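Local atomic coordinates of hypothetical protein PH1789 (PDB entry 1WR2), a protein that is of unknown function but belongs, by its sequence, to the ATP-grasp family of alpha-and-beta proteins. Residues D150-L155 with Q168-Y173; V122-T127 with I136-G141; M64-L69 with D104-G109; D73-M78 with H95-K100. One frame throughout, in Å; residues are numbered along the deposited sequence.

Contact 1 of 4, residues D150-L155 with Q168-Y173; sequences DVTFRL and QEIKAY
At the edge of the six-stranded antiparallel sheet of this ATP-grasp domain, D150, T152 and R154 receive residues E169 to A172, the link between helix 160-168 and helix 173-177. The contact illustrates how a carboxylate just ahead of an edge strand can hold a turn by its backbone N-H groups. I170 to Y173 form a type I turn, and the carboxylate of D150 accepts from two successive amides in it: K171 N lies 2.8 Å from D150 OD1, and A172 N 3.1 Å from D150 OD2. Both oxygens are approached on their syn sides, though somewhat out of the carboxylate plane. D150 can reach the turn because its CG stands opposite the backbone N (chi1 -180°), and the two bonds limit rotation of the carboxylate.

Beyond this grip T152 turns its methyl to I170, the two side chains crossing at about a right angle. T152 CG2 and I170 CG2 are only 3.4 Å apart, tighter than ordinary van der Waals contact, while the hydroxyl of T152 bonds to the carbonyl of M166 in helix 160-168. The remainder of I170 leads away to pack on F138 of the neighbouring strand.

At the other end of the contact, R154 and E169 arrive from opposite directions as a salt bridge. The carboxylate meets the guanidinium at its edge, with the two planes 55° apart, and the second bond, from R154 NH2 to E169 OE2, is weak. R154 NH1 gives the short bond of 2.6 Å to E169 OE1 and also donates to F153 O at 3.0 Å.

Contact 2 of 4, residues V122-T127 with I136-G141; sequences VIIGVT and IMFGLG
V122 to V126 pair with I136 to L140 in the antiparallel hairpin formed by strands 120-129 and 133-140, in the interior of the six-stranded sheet. It is a worked example of alternating polar satisfaction. The hydrogen-bonded pairs are I123 with G139 and G125 with M137, each closing two bonds. I123 N reaches G139 O at 2.8 Å, almost in line with the carbonyl, whereas the return bond from G139 N to I123 O stretches to 3.3 Å. Around G125 the shorter bond is the one from M137 N to G125 O, 2.7 Å. The other, from G125 N to M137 O at 3.0 Å, comes from above the carbonyl plane. CA-H groups supplement these acceptors, as where I124 CA approaches M137 O at 3.3 Å.

The residues between direct their backbones outward. V122, I124 and V126 bond to strand 208-218, and I136 and F138 to R154 and T152 of strand 152-155.

On the face carrying I124, V126, I136 and F138 the contacts are apolar. I124 and I136 lie side by side, pointing the same way, and helix 187-203 packs over this face. At the end of the hairpin F138 CE1 meets V122 CB at 3.8 Å. On the face of I123 and M137, the methionine folds back over side-chain-free G125, bent at chi2 (63°) and chi3 (79°), and its CE lies 3.3 Å from T127 OG1 and close against T127 CG2.

With backbone polar groups engaged alternately within the hairpin and with the strands beyond it, a largely apolar face can be buried beneath the helix without stranding the peptide groups that carry it.

Contact 3 of 4, residues M64-L69 with D104-G109; sequences MSPQIL and DAEILG
M64 and G109, at the ends of neighbouring strands 59-64 and 109-114, begin a contact that continues through the adjoining loops, where S65, P66 and Q67 face A105, E106 and L108. Backbone bonds come first. M64 N donates to G109 O at 2.8 Å, and M64 O accepts from L108 N at 2.9 Å, so both polar groups of M64 are engaged by the other segment.

Side chains then take over the bonding. S65 places OG opposite its backbone N (chi1 174°) and donates to E106 O at 2.7 Å, from above the carbonyl plane; S65 OG itself accepts from Q67 N, forming an ST turn. Q67, bent at chi2 (63°), returns its amide to the partner segment, and Q67 OE1 accepts from E106 N at 2.7 Å, again well out of the carbonyl plane. The peptide N-H and C=O of E106 are thus both held by side chains. A water extends the network, accepting from Q67 NE2 and donating to E106 OE1 at 2.6 Å.

Apolar contacts fill in around these bonds. P66 CG touches L108 CD1 at 3.9 Å, I68 CD1 rests near A105 CB, and A105 CB sits 3.8 Å from Q67 CB. M64 bends its far end away to helix 22-30, against E22 and Y23.

A type I turn from S65 to I68, with its serine hydroxyl both donor and acceptor, carries the hydrogen bonding of the two chains past the last bridge of the sheet, through side chains. The arrangement is that of two loops bordering the four-stranded antiparallel sheet of what is probably the smaller lobe of the ATP-grasp fold.

Contact 4 of 4, residues D73-M78 with H95-K100; sequences DAKVVM and HENAKK
K75 turns the chain out of helix 71-74 with a positive phi of 64°, the C-prime residue of a Schellman motif in which V76 N bonds back to K71 O, and the K75 carbonyl meets N97 of helix 84-101. The bond from N97 ND2 to K75 O is short, 2.6 Å, and nearly straight at 173°. The acceptor lies in the plane of the asparagine amide, and the donor is tilted only slightly from the carbonyl plane. With CG opposite its own carbonyl carbon (chi1 -65°), N97 sends the amide across to the turn, while N97 CB lies 3.4 Å from A74 O.

Apolar groups flank this bond. V76 CG1 packs against A98 CB at 3.8 Å, beside the asparagine, and M78 crosses N97 at about a right angle, bringing M78 CE to 3.9 Å from N97 ND2. The M78 side chain also touches K90, E93 and I94 of the same helix, and the V76 backbone pairs with L63 of strand 59-64.

A helix thus ends at a lysine in the left-handed, positive-phi conformation, whose carbonyl is taken by an asparagine side chain of helix 84-101: a Schellman motif leading into edge strand 77-81 of the four-stranded antiparallel sheet.

How the contacts relate
From the N terminus, contact 3 opens first at residues 64-69 and closes last in its half of the chain, at 104-109. Contact 4 (73-78 with 95-100) is nested inside that loop, and I68 joins the two by packing on A74, V76 and A98. Together they bind helix 84-101 and its flanking loops to the four-stranded sheet. Contact 2 follows in series as a short hairpin, and contact 1 then closes a loop containing helix 160-168. These two touch directly: T152 N reaches F138 O, probably as a hydrogen bond, and A172 packs on L140. The two pairs belong to regions built round different sheets, the centres of contacts 1 and 3 being about 34 Å apart.

Contact 1 of 4, residues D150-L155 with Q168-Y173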
loop_
_atom_site.group_PDB
_atom_site.type_symbol
_atom_site.label_atom_id
_atom_site.label_comp_id
_atom_site.label_asym_id
_atom_site.label_seq_id
_atom_site.Cartn_x
_atom_site.Cartn_y
_atom_site.Cartn_z
ATOM N N ASP A 150 -19.494 1.390 -0.759
ATOM C CA ASP A 150 -19.528 2.848 -0.806
ATOM C C ASP A 150 -18.224 3.437 -1.350
ATOM O O ASP A 150 -17.332 3.807 -0.596
ATOM C CB ASP A 150 -19.816 3.382 0.602
ATOM C CG ASP A 150 -19.883 4.894 0.664
ATOM O OD1 ASP A 150 -20.521 5.512 -0.223
ATOM O OD2 ASP A 150 -19.309 5.459 1.623
ATOM N N VAL A 151 -18.119 3.507 -2.671
ATOM C CA VAL A 151 -16.926 4.043 -3.302
ATOM C C VAL A 151 -17.325 5.009 -4.404
ATOM O O VAL A 151 -18.325 4.800 -5.087
ATOM C CB VAL A 151 -16.060 2.915 -3.925
ATOM C CG1 VAL A 151 -15.793 1.829 -2.887
ATOM C CG2 VAL A 151 -16.768 2.319 -5.129
ATOM N N THR A 152 -16.550 6.073 -4.564
ATOM C CA THR A 152 -16.811 7.047 -5.613
ATOM C C THR A 152 -15.612 6.950 -6.555
ATOM O O THR A 152 -14.563 6.429 -6.157
ATOM C CB THR A 152 -16.924 8.480 -5.037
ATOM O OG1 THR A 152 -15.721 8.823 -4.328
ATOM C CG2 THR A 152 -18.107 8.566 -4.084
ATOM N N PHE A 153 -15.760 7.421 -7.791
ATOM C CA PHE A 153 -14.655 7.354 -8.740
ATOM C C PHE A 153 -14.590 8.575 -9.650
ATOM O O PHE A 153 -15.513 9.397 -9.683
ATOM C CB PHE A 153 -14.751 6.072 -9.586
ATOM C CG PHE A 153 -15.683 6.179 -10.764
ATOM C CD1 PHE A 153 -15.222 6.648 -11.996
ATOM C CD2 PHE A 153 -17.021 5.821 -10.644
ATOM C CE1 PHE A 153 -16.088 6.758 -13.097
ATOM C CE2 PHE A 153 -17.895 5.926 -11.734
ATOM C CZ PHE A 153 -17.424 6.397 -12.966
ATOM N N ARG A 154 -13.485 8.685 -10.380
ATOM C CA ARG A 154 -13.268 9.792 -11.303
ATOM C C ARG A 154 -12.252 9.294 -12.327
ATOM O O ARG A 154 -11.451 8.408 -12.020
ATOM C CB ARG A 154 -12.695 10.989 -10.536
ATOM C CG ARG A 154 -13.427 12.309 -10.734
ATOM C CD ARG A 154 -14.921 12.145 -10.573
ATOM N NE ARG A 154 -15.522 13.249 -9.838
ATOM C CZ ARG A 154 -16.423 13.083 -8.878
ATOM N NH1 ARG A 154 -16.816 11.859 -8.544
ATOM N NH2 ARG A 154 -16.931 14.134 -8.254
ATOM N N LEU A 155 -12.281 9.835 -13.540
ATOM C CA LEU A 155 -11.308 9.410 -14.541
ATOM C C LEU A 155 -9.991 10.149 -14.304
ATOM O O LEU A 155 -9.978 11.323 -13.931
ATOM C CB LEU A 155 -11.823 9.687 -15.956
ATOM C CG LEU A 155 -13.040 8.854 -16.355
ATOM C CD1 LEU A 155 -13.411 9.128 -17.813
ATOM C CD2 LEU A 155 -12.718 7.373 -16.153
ATOM N N GLN A 168 -16.386 13.983 -0.871
ATOM C CA GLN A 168 -17.656 14.394 -0.280
ATOM C C GLN A 168 -18.849 13.569 -0.753
ATOM O O GLN A 168 -19.890 13.544 -0.097
ATOM C CB GLN A 168 -17.903 15.872 -0.583
ATOM C CG GLN A 168 -16.753 16.765 -0.163
ATOM C CD GLN A 168 -17.003 18.229 -0.455
ATOM O OE1 GLN A 168 -17.570 18.582 -1.494
ATOM N NE2 GLN A 168 -16.557 19.096 0.452
ATOM N N GLU A 169 -18.694 12.895 -1.886
ATOM C CA GLU A 169 -19.763 12.091 -2.457
ATOM C C GLU A 169 -20.006 10.729 -1.803
ATOM O O GLU A 169 -21.065 10.130 -2.006
ATOM C CB GLU A 169 -19.513 11.903 -3.959
ATOM C CG GLU A 169 -19.397 13.210 -4.728
ATOM C CD GLU A 169 -19.215 13.004 -6.221
ATOM O OE1 GLU A 169 -18.496 12.063 -6.613
ATOM O OE2 GLU A 169 -19.782 13.796 -7.003
ATOM N N ILE A 170 -19.050 10.222 -1.026
ATOM C CA ILE A 170 -19.251 8.919 -0.390
ATOM C C ILE A 170 -20.272 9.047 0.735
ATOM O O ILE A 170 -20.323 10.067 1.424
ATOM C CB ILE A 170 -17.934 8.327 0.193
ATOM C CG1 ILE A 170 -17.331 9.288 1.220
ATOM C CG2 ILE A 170 -16.945 8.027 -0.941
ATOM C CD1 ILE A 170 -16.113 8.725 1.936
ATOM N N LYS A 171 -21.088 8.015 0.917
ATOM C CA LYS A 171 -22.105 8.049 1.960
ATOM C C LYS A 171 -21.478 8.252 3.336
ATOM O O LYS A 171 -22.041 8.933 4.191
ATOM C CB LYS A 171 -22.913 6.755 1.959
ATOM C CG LYS A 171 -23.652 6.478 0.659
ATOM C CD LYS A 171 -24.645 5.334 0.833
ATOM C CE LYS A 171 -25.289 4.960 -0.482
ATOM N NZ LYS A 171 -24.255 4.553 -1.478
ATOM N N ALA A 172 -20.305 7.664 3.536
ATOM C CA ALA A 172 -19.614 7.766 4.813
ATOM C C ALA A 172 -18.870 9.079 5.016
ATOM O O ALA A 172 -18.062 9.195 5.940
ATOM C CB ALA A 172 -18.652 6.607 4.967
ATOM N N TYR A 173 -19.134 10.069 4.169
ATOM C CA TYR A 173 -18.452 11.350 4.305
ATOM C C TYR A 173 -18.623 11.992 5.679
ATOM O O TYR A 173 -17.658 12.503 6.260
ATOM C CB TYR A 173 -18.927 12.354 3.259
ATOM C CG TYR A 173 -18.280 13.693 3.494
ATOM C CD1 TYR A 173 -16.928 13.882 3.221
ATOM C CD2 TYR A 173 -18.988 14.735 4.089
ATOM C CE1 TYR A 173 -16.291 15.070 3.542
ATOM C CE2 TYR A 173 -18.360 15.932 4.417
ATOM C CZ TYR A 173 -17.009 16.089 4.142
ATOM O OH TYR A 173 -16.368 17.261 4.474
#

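Contact 2 of 4, residues V122-T127 with I136-G141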
loop_
_atom_site.group_PDB
_atom_site.type_symbol
_atom_site.label_atom_id
_atom_site.label_comp_id
_atom_site.label_asym_id
_atom_site.label_seq_id
_atom_site.Cartn_x
_atom_site.Cartn_y
_atom_site.Cartn_z
ATOM N N VAL A 122 -8.974 4.279 5.033
ATOM C CA VAL A 122 -9.550 4.631 3.742
ATOM C C VAL A 122 -8.844 3.789 2.685
ATOM O O VAL A 122 -7.813 3.158 2.958
ATOM C CB VAL A 122 -9.376 6.130 3.380
ATOM C CG1 VAL A 122 -9.973 7.010 4.473
ATOM C CG2 VAL A 122 -7.922 6.447 3.145
ATOM N N ILE A 123 -9.407 3.757 1.486
ATOM C CA ILE A 123 -8.822 2.977 0.403
ATOM C C ILE A 123 -8.829 3.774 -0.893
ATOM O O ILE A 123 -9.828 4.406 -1.235
ATOM C CB ILE A 123 -9.623 1.668 0.143
ATOM C CG1 ILE A 123 -9.568 0.745 1.366
ATOM C CG2 ILE A 123 -9.057 0.947 -1.080
ATOM C CD1 ILE A 123 -10.383 -0.551 1.191
ATOM N N ILE A 124 -7.708 3.756 -1.601
ATOM C CA ILE A 124 -7.621 4.428 -2.886
ATOM C C ILE A 124 -7.285 3.352 -3.905
ATOM O O ILE A 124 -6.245 2.688 -3.807
ATOM C CB ILE A 124 -6.532 5.513 -2.905
ATOM C CG1 ILE A 124 -6.964 6.697 -2.032
ATOM C CG2 ILE A 124 -6.283 5.965 -4.334
ATOM C CD1 ILE A 124 -5.911 7.792 -1.901
ATOM N N GLY A 125 -8.181 3.164 -4.866
ATOM C CA GLY A 125 -7.968 2.162 -5.894
ATOM C C GLY A 125 -7.872 2.747 -7.292
ATOM O O GLY A 125 -8.356 3.845 -7.556
ATOM N N VAL A 126 -7.243 1.996 -8.185
ATOM C CA VAL A 126 -7.067 2.393 -9.572
ATOM C C VAL A 126 -7.259 1.182 -10.471
ATOM O O VAL A 126 -6.689 0.113 -10.241
ATOM C CB VAL A 126 -5.655 2.983 -9.815
ATOM C CG1 VAL A 126 -5.421 3.200 -11.303
ATOM C CG2 VAL A 126 -5.514 4.303 -9.072
ATOM N N THR A 127 -8.103 1.342 -11.479
ATOM C CA THR A 127 -8.352 0.287 -12.447
ATOM C C THR A 127 -8.325 0.956 -13.808
ATOM O O THR A 127 -8.378 2.189 -13.898
ATOM C CB THR A 127 -9.729 -0.373 -12.242
ATOM O OG1 THR A 127 -10.768 0.603 -12.389
ATOM C CG2 THR A 127 -9.810 -1.001 -10.860
ATOM N N ILE A 136 -9.700 6.424 -10.816
ATOM C CA ILE A 136 -9.259 6.407 -9.445
ATOM C C ILE A 136 -10.512 6.345 -8.562
ATOM O O ILE A 136 -11.504 7.025 -8.828
ATOM C CB ILE A 136 -8.417 7.663 -9.135
ATOM C CG1 ILE A 136 -7.862 7.587 -7.710
ATOM C CG2 ILE A 136 -9.260 8.922 -9.351
ATOM C CD1 ILE A 136 -6.711 8.554 -7.465
ATOM N N MET A 137 -10.460 5.503 -7.534
ATOM C CA MET A 137 -11.580 5.299 -6.609
ATOM C C MET A 137 -11.197 5.655 -5.181
ATOM O O MET A 137 -10.034 5.530 -4.780
ATOM C CB MET A 137 -12.023 3.826 -6.611
ATOM C CG MET A 137 -12.823 3.348 -7.817
ATOM S SD MET A 137 -11.956 3.418 -9.406
ATOM C CE MET A 137 -10.918 1.938 -9.346
ATOM N N PHE A 138 -12.195 6.062 -4.407
ATOM C CA PHE A 138 -12.001 6.411 -3.010
ATOM C C PHE A 138 -13.191 5.926 -2.198
ATOM O O PHE A 138 -14.329 5.975 -2.663
ATOM C CB PHE A 138 -11.877 7.920 -2.823
ATOM C CG PHE A 138 -11.869 8.340 -1.385
ATOM C CD1 PHE A 138 -10.754 8.102 -0.585
ATOM C CD2 PHE A 138 -12.999 8.922 -0.812
ATOM C CE1 PHE A 138 -10.760 8.432 0.760
ATOM C CE2 PHE A 138 -13.016 9.259 0.540
ATOM C CZ PHE A 138 -11.896 9.014 1.329
ATOM N N GLY A 139 -12.918 5.466 -0.983
ATOM C CA GLY A 139 -13.969 5.000 -0.098
ATOM C C GLY A 139 -13.331 4.603 1.218
ATOM O O GLY A 139 -12.108 4.473 1.287
ATOM N N LEU A 140 -14.128 4.418 2.266
ATOM C CA LEU A 140 -13.565 4.021 3.552
ATOM C C LEU A 140 -13.155 2.557 3.526
ATOM O O LEU A 140 -13.693 1.761 2.751
ATOM C CB LEU A 140 -14.571 4.225 4.692
ATOM C CG LEU A 140 -14.920 5.654 5.112
ATOM C CD1 LEU A 140 -15.736 5.618 6.397
ATOM C CD2 LEU A 140 -13.657 6.456 5.328
ATOM N N GLY A 141 -12.202 2.208 4.384
ATOM C CA GLY A 141 -11.740 0.835 4.457
ATOM C C GLY A 141 -12.465 0.092 5.563
ATOM O O GLY A 141 -13.609 0.409 5.887
#

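Contact 3 of 4, residues M64-L69 with D104-G109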
loop_
_atom_site.group_PDB
_atom_site.type_symbol
_atom_site.label_atom_id
_atom_site.label_comp_id
_atom_site.label_asym_id
_atom_site.label_seq_id
_atom_site.Cartn_x
_atom_site.Cartn_y
_atom_site.Cartn_z
ATOM N N MET A 64 8.093 -11.126 1.688
ATOM C CA MET A 64 7.963 -10.644 0.317
ATOM C C MET A 64 8.178 -11.787 -0.664
ATOM O O MET A 64 9.218 -12.438 -0.651
ATOM C CB MET A 64 8.985 -9.536 0.053
ATOM C CG MET A 64 8.759 -8.266 0.874
ATOM S SD MET A 64 7.253 -7.374 0.389
ATOM C CE MET A 64 6.092 -7.877 1.648
ATOM N N SER A 65 7.182 -12.028 -1.508
ATOM C CA SER A 65 7.245 -13.085 -2.509
ATOM C C SER A 65 6.247 -12.801 -3.621
ATOM O O SER A 65 5.070 -12.553 -3.358
ATOM C CB SER A 65 6.910 -14.446 -1.894
ATOM O OG SER A 65 6.852 -15.439 -2.906
ATOM N N PRO A 66 6.703 -12.840 -4.879
ATOM C CA PRO A 66 5.824 -12.586 -6.023
ATOM C C PRO A 66 4.696 -13.613 -6.079
ATOM O O PRO A 66 3.662 -13.371 -6.695
ATOM C CB PRO A 66 6.763 -12.713 -7.219
ATOM C CG PRO A 66 8.124 -12.398 -6.642
ATOM C CD PRO A 66 8.082 -13.109 -5.323
ATOM N N GLN A 67 4.901 -14.760 -5.434
ATOM C CA GLN A 67 3.893 -15.824 -5.429
ATOM C C GLN A 67 2.905 -15.693 -4.281
ATOM O O GLN A 67 1.877 -16.370 -4.260
ATOM C CB GLN A 67 4.550 -17.205 -5.337
ATOM C CG GLN A 67 5.320 -17.629 -6.564
ATOM C CD GLN A 67 6.493 -16.719 -6.854
ATOM O OE1 GLN A 67 7.322 -16.459 -5.982
ATOM N NE2 GLN A 67 6.572 -16.232 -8.091
ATOM N N ILE A 68 3.222 -14.831 -3.321
ATOM C CA ILE A 68 2.357 -14.636 -2.168
ATOM C C ILE A 68 1.979 -13.166 -2.052
ATOM O O ILE A 68 2.510 -12.445 -1.209
ATOM C CB ILE A 68 3.062 -15.080 -0.873
ATOM C CG1 ILE A 68 3.665 -16.475 -1.062
ATOM C CG2 ILE A 68 2.074 -15.088 0.278
ATOM C CD1 ILE A 68 4.450 -16.963 0.125
ATOM N N LEU A 69 1.059 -12.726 -2.903
ATOM C CA LEU A 69 0.617 -11.337 -2.897
ATOM C C LEU A 69 -0.396 -11.047 -1.783
ATOM O O LEU A 69 -0.375 -9.976 -1.180
ATOM C CB LEU A 69 0.023 -10.979 -4.260
ATOM C CG LEU A 69 0.949 -11.176 -5.468
ATOM C CD1 LEU A 69 0.150 -10.956 -6.752
ATOM C CD2 LEU A 69 2.138 -10.221 -5.394
ATOM N N ASP A 104 6.833 -23.453 -3.785
ATOM C CA ASP A 104 7.715 -23.086 -4.890
ATOM C C ASP A 104 7.922 -21.570 -4.992
ATOM O O ASP A 104 8.487 -21.069 -5.970
ATOM C CB ASP A 104 7.125 -23.610 -6.201
ATOM C CG ASP A 104 5.781 -22.981 -6.525
ATOM O OD1 ASP A 104 4.890 -22.992 -5.644
ATOM O OD2 ASP A 104 5.622 -22.473 -7.656
ATOM N N ALA A 105 7.473 -20.847 -3.974
ATOM C CA ALA A 105 7.584 -19.390 -3.954
ATOM C C ALA A 105 9.005 -18.846 -3.914
ATOM O O ALA A 105 9.869 -19.377 -3.218
ATOM C CB ALA A 105 6.802 -18.834 -2.762
ATOM N N GLU A 106 9.246 -17.783 -4.671
ATOM C CA GLU A 106 10.547 -17.130 -4.654
ATOM C C GLU A 106 10.469 -16.176 -3.457
ATOM O O GLU A 106 9.544 -15.372 -3.371
ATOM C CB GLU A 106 10.774 -16.337 -5.949
ATOM C CG GLU A 106 11.912 -15.316 -5.860
ATOM C CD GLU A 106 12.199 -14.610 -7.173
ATOM O OE1 GLU A 106 11.244 -14.265 -7.899
ATOM O OE2 GLU A 106 13.388 -14.380 -7.473
ATOM N N ILE A 107 11.404 -16.283 -2.515
ATOM C CA ILE A 107 11.378 -15.395 -1.356
ATOM C C ILE A 107 12.350 -14.251 -1.614
ATOM O O ILE A 107 13.556 -14.458 -1.675
ATOM C CB ILE A 107 11.784 -16.129 -0.058
ATOM C CG1 ILE A 107 10.933 -17.387 0.128
ATOM C CG2 ILE A 107 11.589 -15.208 1.139
ATOM C CD1 ILE A 107 9.446 -17.123 0.301
ATOM N N LEU A 108 11.821 -13.048 -1.790
ATOM C CA LEU A 108 12.658 -11.886 -2.056
ATOM C C LEU A 108 13.230 -11.279 -0.785
ATOM O O LEU A 108 14.169 -10.482 -0.839
ATOM C CB LEU A 108 11.862 -10.817 -2.808
ATOM C CG LEU A 108 11.372 -11.193 -4.208
ATOM C CD1 LEU A 108 10.594 -10.026 -4.808
ATOM C CD2 LEU A 108 12.564 -11.544 -5.082
ATOM N N GLY A 109 12.658 -11.650 0.355
ATOM C CA GLY A 109 13.128 -11.117 1.621
ATOM C C GLY A 109 11.967 -10.828 2.549
ATOM O O GLY A 109 10.839 -11.208 2.256
HETATM O O HOH W 1 9.336 -15.526 -9.180
#

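Contact 4 of 4, residues D73-M78 with H95-K100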
loop_
_atom_site.group_PDB
_atom_site.type_symbol
_atom_site.label_atom_id
_atom_site.label_comp_id
_atom_site.label_asym_id
_atom_site.label_seq_id
_atom_site.Cartn_x
_atom_site.Cartn_y
_atom_site.Cartn_z
ATOM N N ASP A 73 -3.863 -13.794 3.752
ATOM C CA ASP A 73 -4.401 -15.102 3.403
ATOM C C ASP A 73 -3.380 -16.197 3.726
ATOM O O ASP A 73 -3.729 -17.238 4.283
ATOM C CB ASP A 73 -4.755 -15.127 1.910
ATOM C CG ASP A 73 -5.682 -16.271 1.540
ATOM O OD1 ASP A 73 -6.779 -16.375 2.135
ATOM O OD2 ASP A 73 -5.315 -17.062 0.643
ATOM N N ALA A 74 -2.117 -15.947 3.383
ATOM C CA ALA A 74 -1.035 -16.903 3.618
ATOM C C ALA A 74 -0.489 -16.841 5.038
ATOM O O ALA A 74 0.243 -17.732 5.477
ATOM C CB ALA A 74 0.091 -16.660 2.625
ATOM N N LYS A 75 -0.838 -15.778 5.753
ATOM C CA LYS A 75 -0.375 -15.602 7.121
ATOM C C LYS A 75 1.145 -15.441 7.171
ATOM O O LYS A 75 1.831 -16.087 7.965
ATOM C CB LYS A 75 -0.827 -16.790 7.977
ATOM C CG LYS A 75 -2.341 -16.837 8.163
ATOM C CD LYS A 75 -2.863 -18.255 8.291
ATOM C CE LYS A 75 -2.263 -18.988 9.478
ATOM N NZ LYS A 75 -2.790 -20.380 9.540
ATOM N N VAL A 76 1.662 -14.580 6.302
ATOM C CA VAL A 76 3.092 -14.311 6.259
ATOM C C VAL A 76 3.386 -12.899 6.774
ATOM O O VAL A 76 4.466 -12.359 6.537
ATOM C CB VAL A 76 3.674 -14.482 4.828
ATOM C CG1 VAL A 76 3.506 -15.918 4.381
ATOM C CG2 VAL A 76 2.992 -13.541 3.848
ATOM N N VAL A 77 2.408 -12.308 7.464
ATOM C CA VAL A 77 2.550 -10.972 8.061
ATOM C C VAL A 77 2.343 -11.116 9.569
ATOM O O VAL A 77 1.298 -11.593 10.001
ATOM C CB VAL A 77 1.489 -9.970 7.523
ATOM C CG1 VAL A 77 1.475 -8.696 8.381
ATOM C CG2 VAL A 77 1.796 -9.609 6.084
ATOM N N MET A 78 3.338 -10.726 10.364
ATOM C CA MET A 78 3.239 -10.810 11.825
ATOM C C MET A 78 3.375 -9.416 12.439
ATOM O O MET A 78 4.316 -8.676 12.138
ATOM C CB MET A 78 4.314 -11.749 12.385
ATOM C CG MET A 78 4.084 -13.227 12.066
ATOM S SD MET A 78 2.548 -13.881 12.799
ATOM C CE MET A 78 2.525 -15.538 12.112
ATOM N N HIS A 95 8.049 -17.948 7.355
ATOM C CA HIS A 95 8.673 -18.762 6.321
ATOM C C HIS A 95 7.974 -20.116 6.232
ATOM O O HIS A 95 7.827 -20.669 5.145
ATOM C CB HIS A 95 10.167 -18.944 6.591
ATOM C CG HIS A 95 11.006 -17.797 6.113
ATOM N ND1 HIS A 95 11.198 -16.649 6.855
ATOM C CD2 HIS A 95 11.681 -17.612 4.954
ATOM C CE1 HIS A 95 11.954 -15.809 6.174
ATOM N NE2 HIS A 95 12.261 -16.368 5.017
ATOM N N GLU A 96 7.541 -20.636 7.377
ATOM C CA GLU A 96 6.840 -21.914 7.423
ATOM C C GLU A 96 5.492 -21.736 6.744
ATOM O O GLU A 96 5.096 -22.547 5.914
ATOM C CB GLU A 96 6.618 -22.363 8.872
ATOM C CG GLU A 96 7.894 -22.487 9.704
ATOM C CD GLU A 96 7.610 -22.816 11.168
ATOM O OE1 GLU A 96 6.588 -22.331 11.701
ATOM O OE2 GLU A 96 8.411 -23.544 11.791
ATOM N N ASN A 97 4.796 -20.662 7.101
ATOM C CA ASN A 97 3.488 -20.379 6.534
ATOM C C ASN A 97 3.557 -20.199 5.033
ATOM O O ASN A 97 2.640 -20.585 4.314
ATOM C CB ASN A 97 2.881 -19.134 7.186
ATOM C CG ASN A 97 2.603 -19.337 8.660
ATOM O OD1 ASN A 97 2.819 -20.426 9.194
ATOM N ND2 ASN A 97 2.123 -18.293 9.328
ATOM N N ALA A 98 4.649 -19.615 4.558
ATOM C CA ALA A 98 4.828 -19.399 3.132
ATOM C C ALA A 98 5.106 -20.733 2.442
ATOM O O ALA A 98 4.728 -20.941 1.291
ATOM C CB ALA A 98 5.984 -18.444 2.895
ATOM N N LYS A 99 5.769 -21.635 3.159
ATOM C CA LYS A 99 6.101 -22.941 2.609
ATOM C C LYS A 99 4.844 -23.777 2.397
ATOM O O LYS A 99 4.721 -24.491 1.401
ATOM C CB LYS A 99 7.063 -23.679 3.548
ATOM C CG LYS A 99 7.927 -24.713 2.852
ATOM C CD LYS A 99 8.825 -24.046 1.816
ATOM C CE LYS A 99 9.662 -25.066 1.064
ATOM N NZ LYS A 99 8.806 -26.067 0.370
ATOM N N LYS A 100 3.908 -23.682 3.334
ATOM C CA LYS A 100 2.663 -24.434 3.236
ATOM C C LYS A 100 1.754 -23.824 2.174
ATOM O O LYS A 100 1.002 -24.530 1.507
ATOM C CB LYS A 100 1.933 -24.438 4.584
ATOM C CG LYS A 100 2.775 -24.912 5.759
ATOM C CD LYS A 100 1.964 -24.926 7.051
ATOM C CE LYS A 100 2.865 -24.915 8.285
ATOM N NZ LYS A 100 3.883 -26.010 8.281
#